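Local coordinates for thioesterase (Pseudomonas aeruginosa, PDB 3QY3), which adopts the hotdog fold and probably works as a thioesterase that hydrolyses fatty acyl-CoA thioesters, at residues I34-W38 / V91-V97; A75-L81 / K133-H139. All blocks are in the same frame, centred on the assembly; numbering follows the deposited sequence.

Contact 1: residues I34-W38 / V91-V97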
loop_
_atom_site.group_PDB
_atom_site.type_symbol
_atom_site.label_atom_id
_atom_site.label_comp_id
_atom_site.label_asym_id
_atom_site.label_seq_id
_atom_site.Cartn_x
_atom_site.Cartn_y
_atom_site.Cartn_z
ATOM N N ILE A 34 5.131 -15.874 -2.325
ATOM C CA ILE A 34 4.374 -14.664 -2.004
ATOM C C ILE A 34 3.440 -14.408 -3.195
ATOM O O ILE A 34 3.893 -13.903 -4.253
ATOM C CB ILE A 34 5.247 -13.398 -1.781
ATOM C CG1 ILE A 34 6.458 -13.589 -0.797
ATOM C CG2 ILE A 34 4.305 -12.189 -1.389
ATOM C CD1 ILE A 34 6.098 -13.935 0.606
ATOM N N PRO A 35 2.144 -14.710 -3.029
ATOM C CA PRO A 35 1.233 -14.397 -4.134
ATOM C C PRO A 35 1.175 -12.911 -4.400
ATOM O O PRO A 35 1.028 -12.104 -3.452
ATOM C CB PRO A 35 -0.133 -14.928 -3.640
ATOM C CG PRO A 35 0.215 -15.960 -2.605
ATOM C CD PRO A 35 1.467 -15.485 -1.957
ATOM N N VAL A 36 1.152 -12.571 -5.677
ATOM C CA VAL A 36 0.955 -11.201 -6.143
ATOM C C VAL A 36 -0.507 -10.853 -6.141
ATOM O O VAL A 36 -1.335 -11.658 -6.558
ATOM C CB VAL A 36 1.532 -11.020 -7.564
ATOM C CG1 VAL A 36 1.239 -9.627 -8.127
ATOM C CG2 VAL A 36 3.067 -11.260 -7.518
ATOM N N ARG A 37 -0.825 -9.658 -5.680
ATOM C CA ARG A 37 -2.178 -9.150 -5.651
ATOM C C ARG A 37 -2.340 -8.202 -6.797
ATOM O O ARG A 37 -1.376 -7.547 -7.202
ATOM C CB ARG A 37 -2.463 -8.378 -4.342
ATOM C CG ARG A 37 -2.505 -9.256 -3.113
ATOM C CD ARG A 37 -2.503 -8.357 -1.852
ATOM N NE ARG A 37 -2.320 -9.121 -0.630
ATOM C CZ ARG A 37 -2.084 -8.574 0.555
ATOM N NH1 ARG A 37 -2.011 -7.249 0.710
ATOM N NH2 ARG A 37 -1.869 -9.378 1.610
ATOM N N TRP A 38 -3.547 -8.147 -7.355
ATOM C CA TRP A 38 -3.809 -7.317 -8.537
ATOM C C TRP A 38 -3.467 -5.877 -8.198
ATOM O O TRP A 38 -2.897 -5.138 -8.998
ATOM C CB TRP A 38 -5.256 -7.481 -8.942
ATOM C CG TRP A 38 -5.626 -6.752 -10.214
ATOM C CD1 TRP A 38 -5.533 -7.239 -11.491
ATOM C CD2 TRP A 38 -6.081 -5.429 -10.304
ATOM N NE1 TRP A 38 -5.926 -6.285 -12.388
ATOM C CE2 TRP A 38 -6.273 -5.151 -11.684
ATOM C CE3 TRP A 38 -6.405 -4.444 -9.358
ATOM C CZ2 TRP A 38 -6.802 -3.934 -12.138
ATOM C CZ3 TRP A 38 -6.895 -3.191 -9.835
ATOM C CH2 TRP A 38 -7.054 -2.953 -11.208
ATOM N N VAL A 91 7.154 -8.470 -13.074
ATOM C CA VAL A 91 6.175 -9.493 -12.726
ATOM C C VAL A 91 4.812 -8.913 -13.062
ATOM O O VAL A 91 4.533 -7.742 -12.798
ATOM C CB VAL A 91 6.254 -9.875 -11.264
ATOM C CG1 VAL A 91 5.092 -10.834 -10.823
ATOM C CG2 VAL A 91 7.645 -10.467 -10.847
ATOM N N VAL A 92 3.960 -9.755 -13.630
ATOM C CA VAL A 92 2.618 -9.389 -13.976
ATOM C C VAL A 92 1.614 -10.330 -13.307
ATOM O O VAL A 92 1.727 -11.536 -13.410
ATOM C CB VAL A 92 2.468 -9.373 -15.475
ATOM C CG1 VAL A 92 1.005 -9.117 -15.941
ATOM C CG2 VAL A 92 3.370 -8.278 -16.093
ATOM N N HIS A 93 0.591 -9.753 -12.680
ATOM C CA HIS A 93 -0.506 -10.553 -12.097
ATOM C C HIS A 93 -1.256 -11.369 -13.156
ATOM O O HIS A 93 -1.498 -10.889 -14.273
ATOM C CB HIS A 93 -1.472 -9.588 -11.396
ATOM C CG HIS A 93 -2.572 -10.251 -10.615
ATOM N ND1 HIS A 93 -3.754 -10.647 -11.183
ATOM C CD2 HIS A 93 -2.654 -10.586 -9.300
ATOM C CE1 HIS A 93 -4.538 -11.176 -10.248
ATOM N NE2 HIS A 93 -3.907 -11.121 -9.089
ATOM N N PRO A 94 -1.698 -12.585 -12.814
ATOM C CA PRO A 94 -1.490 -13.304 -11.575
ATOM C C PRO A 94 -0.078 -13.946 -11.594
ATOM O O PRO A 94 0.375 -14.424 -12.634
ATOM C CB PRO A 94 -2.554 -14.385 -11.600
ATOM C CG PRO A 94 -2.898 -14.562 -13.017
ATOM C CD PRO A 94 -2.632 -13.294 -13.726
ATOM N N ALA A 95 0.536 -14.058 -10.432
ATOM C CA ALA A 95 1.830 -14.676 -10.320
ATOM C C ALA A 95 2.095 -14.919 -8.834
ATOM O O ALA A 95 1.484 -14.289 -7.969
ATOM C CB ALA A 95 2.942 -13.737 -10.901
ATOM N N THR A 96 2.994 -15.853 -8.567
ATOM C CA THR A 96 3.525 -16.079 -7.222
ATOM C C THR A 96 5.025 -15.824 -7.246
ATOM O O THR A 96 5.782 -16.481 -7.978
ATOM C CB THR A 96 3.214 -17.499 -6.724
ATOM O OG1 THR A 96 1.784 -17.649 -6.710
ATOM C CG2 THR A 96 3.832 -17.735 -5.331
ATOM N N VAL A 97 5.462 -14.832 -6.479
ATOM C CA VAL A 97 6.871 -14.512 -6.403
ATOM C C VAL A 97 7.533 -15.476 -5.427
ATOM O O VAL A 97 7.007 -15.747 -4.379
ATOM C CB VAL A 97 7.115 -13.040 -5.982
ATOM C CG1 VAL A 97 8.584 -12.811 -5.576
ATOM C CG2 VAL A 97 6.684 -12.092 -7.148
HETATM O O HOH W 1 -1.536 -13.787 -8.234
#

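Contact 2: residues A75-L81 / K133-H139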
loop_
_atom_site.group_PDB
_atom_site.type_symbol
_atom_site.label_atom_id
_atom_site.label_comp_id
_atom_site.label_asym_id
_atom_site.label_seq_id
_atom_site.Cartn_x
_atom_site.Cartn_y
_atom_site.Cartn_z
ATOM N N ALA A 75 12.100 -6.617 23.068
ATOM C CA ALA A 75 13.021 -5.573 23.518
ATOM C C ALA A 75 14.229 -5.458 22.611
ATOM O O ALA A 75 14.836 -4.403 22.530
ATOM C CB ALA A 75 13.484 -5.863 24.968
ATOM N N GLU A 76 14.593 -6.572 21.975
ATOM C CA GLU A 76 15.706 -6.606 21.030
ATOM C C GLU A 76 15.272 -7.330 19.762
ATOM O O GLU A 76 14.564 -8.351 19.817
ATOM C CB GLU A 76 16.927 -7.368 21.584
ATOM C CG GLU A 76 17.105 -7.404 23.057
ATOM C CD GLU A 76 18.077 -8.495 23.487
ATOM O OE1 GLU A 76 19.134 -8.688 22.833
ATOM O OE2 GLU A 76 17.777 -9.176 24.490
ATOM N N GLY A 77 15.745 -6.850 18.620
ATOM C CA GLY A 77 15.554 -7.607 17.381
ATOM C C GLY A 77 16.179 -6.937 16.169
ATOM O O GLY A 77 16.858 -5.906 16.294
ATOM N N PRO A 78 15.949 -7.528 14.990
ATOM C CA PRO A 78 16.633 -7.078 13.781
ATOM C C PRO A 78 16.024 -5.787 13.248
ATOM O O PRO A 78 14.795 -5.605 13.255
ATOM C CB PRO A 78 16.433 -8.239 12.810
ATOM C CG PRO A 78 15.114 -8.880 13.261
ATOM C CD PRO A 78 15.045 -8.675 14.752
ATOM N N VAL A 79 16.900 -4.890 12.811
ATOM C CA VAL A 79 16.504 -3.656 12.175
ATOM C C VAL A 79 17.183 -3.595 10.805
ATOM O O VAL A 79 18.362 -3.933 10.688
ATOM C CB VAL A 79 16.907 -2.438 13.055
ATOM C CG1 VAL A 79 16.569 -1.149 12.362
ATOM C CG2 VAL A 79 16.160 -2.515 14.359
ATOM N N VAL A 80 16.418 -3.231 9.779
ATOM C CA VAL A 80 16.981 -3.035 8.464
ATOM C C VAL A 80 17.860 -1.740 8.403
ATOM O O VAL A 80 17.384 -0.633 8.619
ATOM C CB VAL A 80 15.886 -3.018 7.383
ATOM C CG1 VAL A 80 16.516 -2.766 6.042
ATOM C CG2 VAL A 80 15.116 -4.364 7.365
ATOM N N LEU A 81 19.137 -1.913 8.065
ATOM C CA LEU A 81 20.044 -0.794 7.894
ATOM C C LEU A 81 20.085 -0.363 6.430
ATOM O O LEU A 81 20.249 0.814 6.135
ATOM C CB LEU A 81 21.473 -1.185 8.319
ATOM C CG LEU A 81 22.616 -0.183 8.105
ATOM C CD1 LEU A 81 22.278 1.170 8.709
ATOM C CD2 LEU A 81 23.964 -0.722 8.704
ATOM N N LYS A 133 20.845 -5.585 4.680
ATOM C CA LYS A 133 21.728 -5.617 5.833
ATOM C C LYS A 133 20.902 -5.380 7.073
ATOM O O LYS A 133 20.231 -4.369 7.155
ATOM C CB LYS A 133 22.789 -4.540 5.708
ATOM C CG LYS A 133 23.592 -4.626 4.415
ATOM C CD LYS A 133 24.741 -3.599 4.405
ATOM C CE LYS A 133 25.809 -3.956 3.353
ATOM N NZ LYS A 133 26.587 -2.774 2.842
ATOM N N LEU A 134 20.959 -6.316 8.016
ATOM C CA LEU A 134 20.247 -6.232 9.251
ATOM C C LEU A 134 21.263 -6.041 10.364
ATOM O O LEU A 134 22.375 -6.580 10.312
ATOM C CB LEU A 134 19.483 -7.556 9.503
ATOM C CG LEU A 134 18.497 -8.089 8.443
ATOM C CD1 LEU A 134 18.319 -9.600 8.729
ATOM C CD2 LEU A 134 17.197 -7.299 8.559
ATOM N N VAL A 135 20.854 -5.269 11.358
ATOM C CA VAL A 135 21.620 -5.100 12.578
ATOM C C VAL A 135 20.680 -5.430 13.757
ATOM O O VAL A 135 19.504 -5.032 13.752
ATOM C CB VAL A 135 22.228 -3.659 12.675
ATOM C CG1 VAL A 135 23.222 -3.374 11.524
ATOM C CG2 VAL A 135 21.142 -2.565 12.673
ATOM N N TRP A 136 21.172 -6.173 14.751
ATOM C CA TRP A 136 20.359 -6.456 15.935
ATOM C C TRP A 136 20.628 -5.323 16.910
ATOM O O TRP A 136 21.780 -4.973 17.152
ATOM C CB TRP A 136 20.683 -7.818 16.559
ATOM C CG TRP A 136 19.721 -8.881 16.099
ATOM C CD1 TRP A 136 18.690 -9.450 16.830
ATOM C CD2 TRP A 136 19.662 -9.466 14.795
ATOM N NE1 TRP A 136 17.973 -10.329 16.020
ATOM C CE2 TRP A 136 18.578 -10.378 14.784
ATOM C CE3 TRP A 136 20.446 -9.335 13.627
ATOM C CZ2 TRP A 136 18.262 -11.153 13.651
ATOM C CZ3 TRP A 136 20.091 -10.084 12.488
ATOM C CH2 TRP A 136 19.013 -10.965 12.512
ATOM N N VAL A 137 19.549 -4.769 17.437
ATOM C CA VAL A 137 19.569 -3.617 18.300
ATOM C C VAL A 137 18.585 -3.805 19.486
ATOM O O VAL A 137 17.503 -4.402 19.367
ATOM C CB VAL A 137 19.181 -2.334 17.535
ATOM C CG1 VAL A 137 19.386 -1.114 18.419
ATOM C CG2 VAL A 137 19.956 -2.190 16.208
ATOM N N ARG A 138 18.969 -3.317 20.662
ATOM C CA ARG A 138 17.993 -3.165 21.727
ATOM C C ARG A 138 17.279 -1.843 21.454
ATOM O O ARG A 138 17.925 -0.795 21.434
ATOM C CB ARG A 138 18.672 -3.151 23.088
ATOM C CG ARG A 138 17.671 -3.080 24.213
ATOM C CD ARG A 138 18.341 -3.488 25.510
ATOM N NE ARG A 138 18.386 -4.946 25.656
ATOM C CZ ARG A 138 17.487 -5.671 26.326
ATOM N NH1 ARG A 138 16.443 -5.097 26.930
ATOM N NH2 ARG A 138 17.632 -6.989 26.402
ATOM N N HIS A 139 15.965 -1.882 21.257
ATOM C CA HIS A 139 15.256 -0.753 20.640
ATOM C C HIS A 139 15.128 0.459 21.541
ATOM O O HIS A 139 15.386 1.585 21.101
ATOM C CB HIS A 139 13.868 -1.178 20.179
ATOM C CG HIS A 139 13.874 -2.319 19.211
ATOM N ND1 HIS A 139 14.657 -2.330 18.075
ATOM C CD2 HIS A 139 13.175 -3.480 19.202
ATOM C CE1 HIS A 139 14.436 -3.450 17.409
ATOM N NE2 HIS A 139 13.544 -4.167 18.072
#

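Contact 1: residues I34-W38 / V91-V97
W38 meets the imidazole of H93 edge-to-face: the five-membered ring of the indole points its edge at one face of H93, with centroids 5.3 Å apart and planes at 86°. W38 CB sits over that face, 3.9 Å from the ring centroid, as a CH-pi contact. P94 CB lies over the opposite face. With CG anti to the backbone N (chi1 -174°), the H93 ring is carried across to the 34-38 segment, where V36 O comes within 3.2 Å of H93 CD2 at the rim.

Beside the rings strand 28-35 ends and strand 96-106 begins. I34 and V97 form an antiparallel hydrogen-bonded pair, with I34 N to V97 O at 2.8 Å and a second bond returned from V97 N to I34 O. P35, which has no N-H to give, suits the non-hydrogen-bonded pair with T96. V36 N then reaches A95 O at 2.9 Å, and a water donates to V36 O while accepting from A95 N, spanning the gap where the strands part. V36 CG2 rests in the notch beside V91 CG1 and V97 CG2, 3.7 Å from the latter, as suits a small branched side chain in a buried place.

H93 NE2 bonds to E58 of a second subunit, whose other carboxylate oxygen takes W38 N. One acid thus holds both segments through its two oxygens and limits rotation of the imidazole, tying this end of the sheet to the subunit interface.

Contact 2: residues A75-L81 / K133-H139
P78 lays its ring over one face of W136, with P78 CB 3.6 Å from the centroid of the six-membered ring and 16° off its normal. A flat, wide indole gives the compact pyrrolidine a broad surface to rest on.

On the other side of the two strands, V79 CG2 touches the edge of the H139 ring at CE1, 3.6 Å away, and G77, with no side chain on this side, lets that ring lie close to its backbone, H139 NE2 3.5 Å from G77 N. On the P78 side again, V80 CG2 abuts L134 CD2 at 3.8 Å. The branched side chains suit an extended backbone, held by antiparallel pairs such as V79 N to V135 O at 2.8 Å and ending with H139 N on A75 O.

At the outer end R138 bends at chi3 (-82°), bringing its guanidinium over E76 CG, and R138 NH2 forms a salt bridge of 2.9 Å with E76 OE2. Long charged chains belong at this more exposed end.

P78 and L134 pack on F64 of helix 51-66, the helix a hotdog sheet wraps around; strand 110-119 flanks strand 128-138 beyond, and L81 continues into backbone bonds with a fourth subunit.

From the N terminus the chain runs through strand 28-35 into 34-38, the first half of contact 1, then through helix 51-66 to 75-81, where contact 2 begins. Strand 76-87 leads on to 91-97, closing the loop of contact 1, and strands 96-106 and 110-119 follow before 133-139 closes that of contact 2. The segments alternate, so the two loops cross. Their centres lie about 29 Å apart on opposite sides of the chain's centre, with no touch between them. Contact 1 joins strands 28-35 and 96-106, contact 2 strands 76-87 and 128-138; strand 110-119 bridges the two pairs within one antiparallel sheet, and helix 51-66 packs against both contacts.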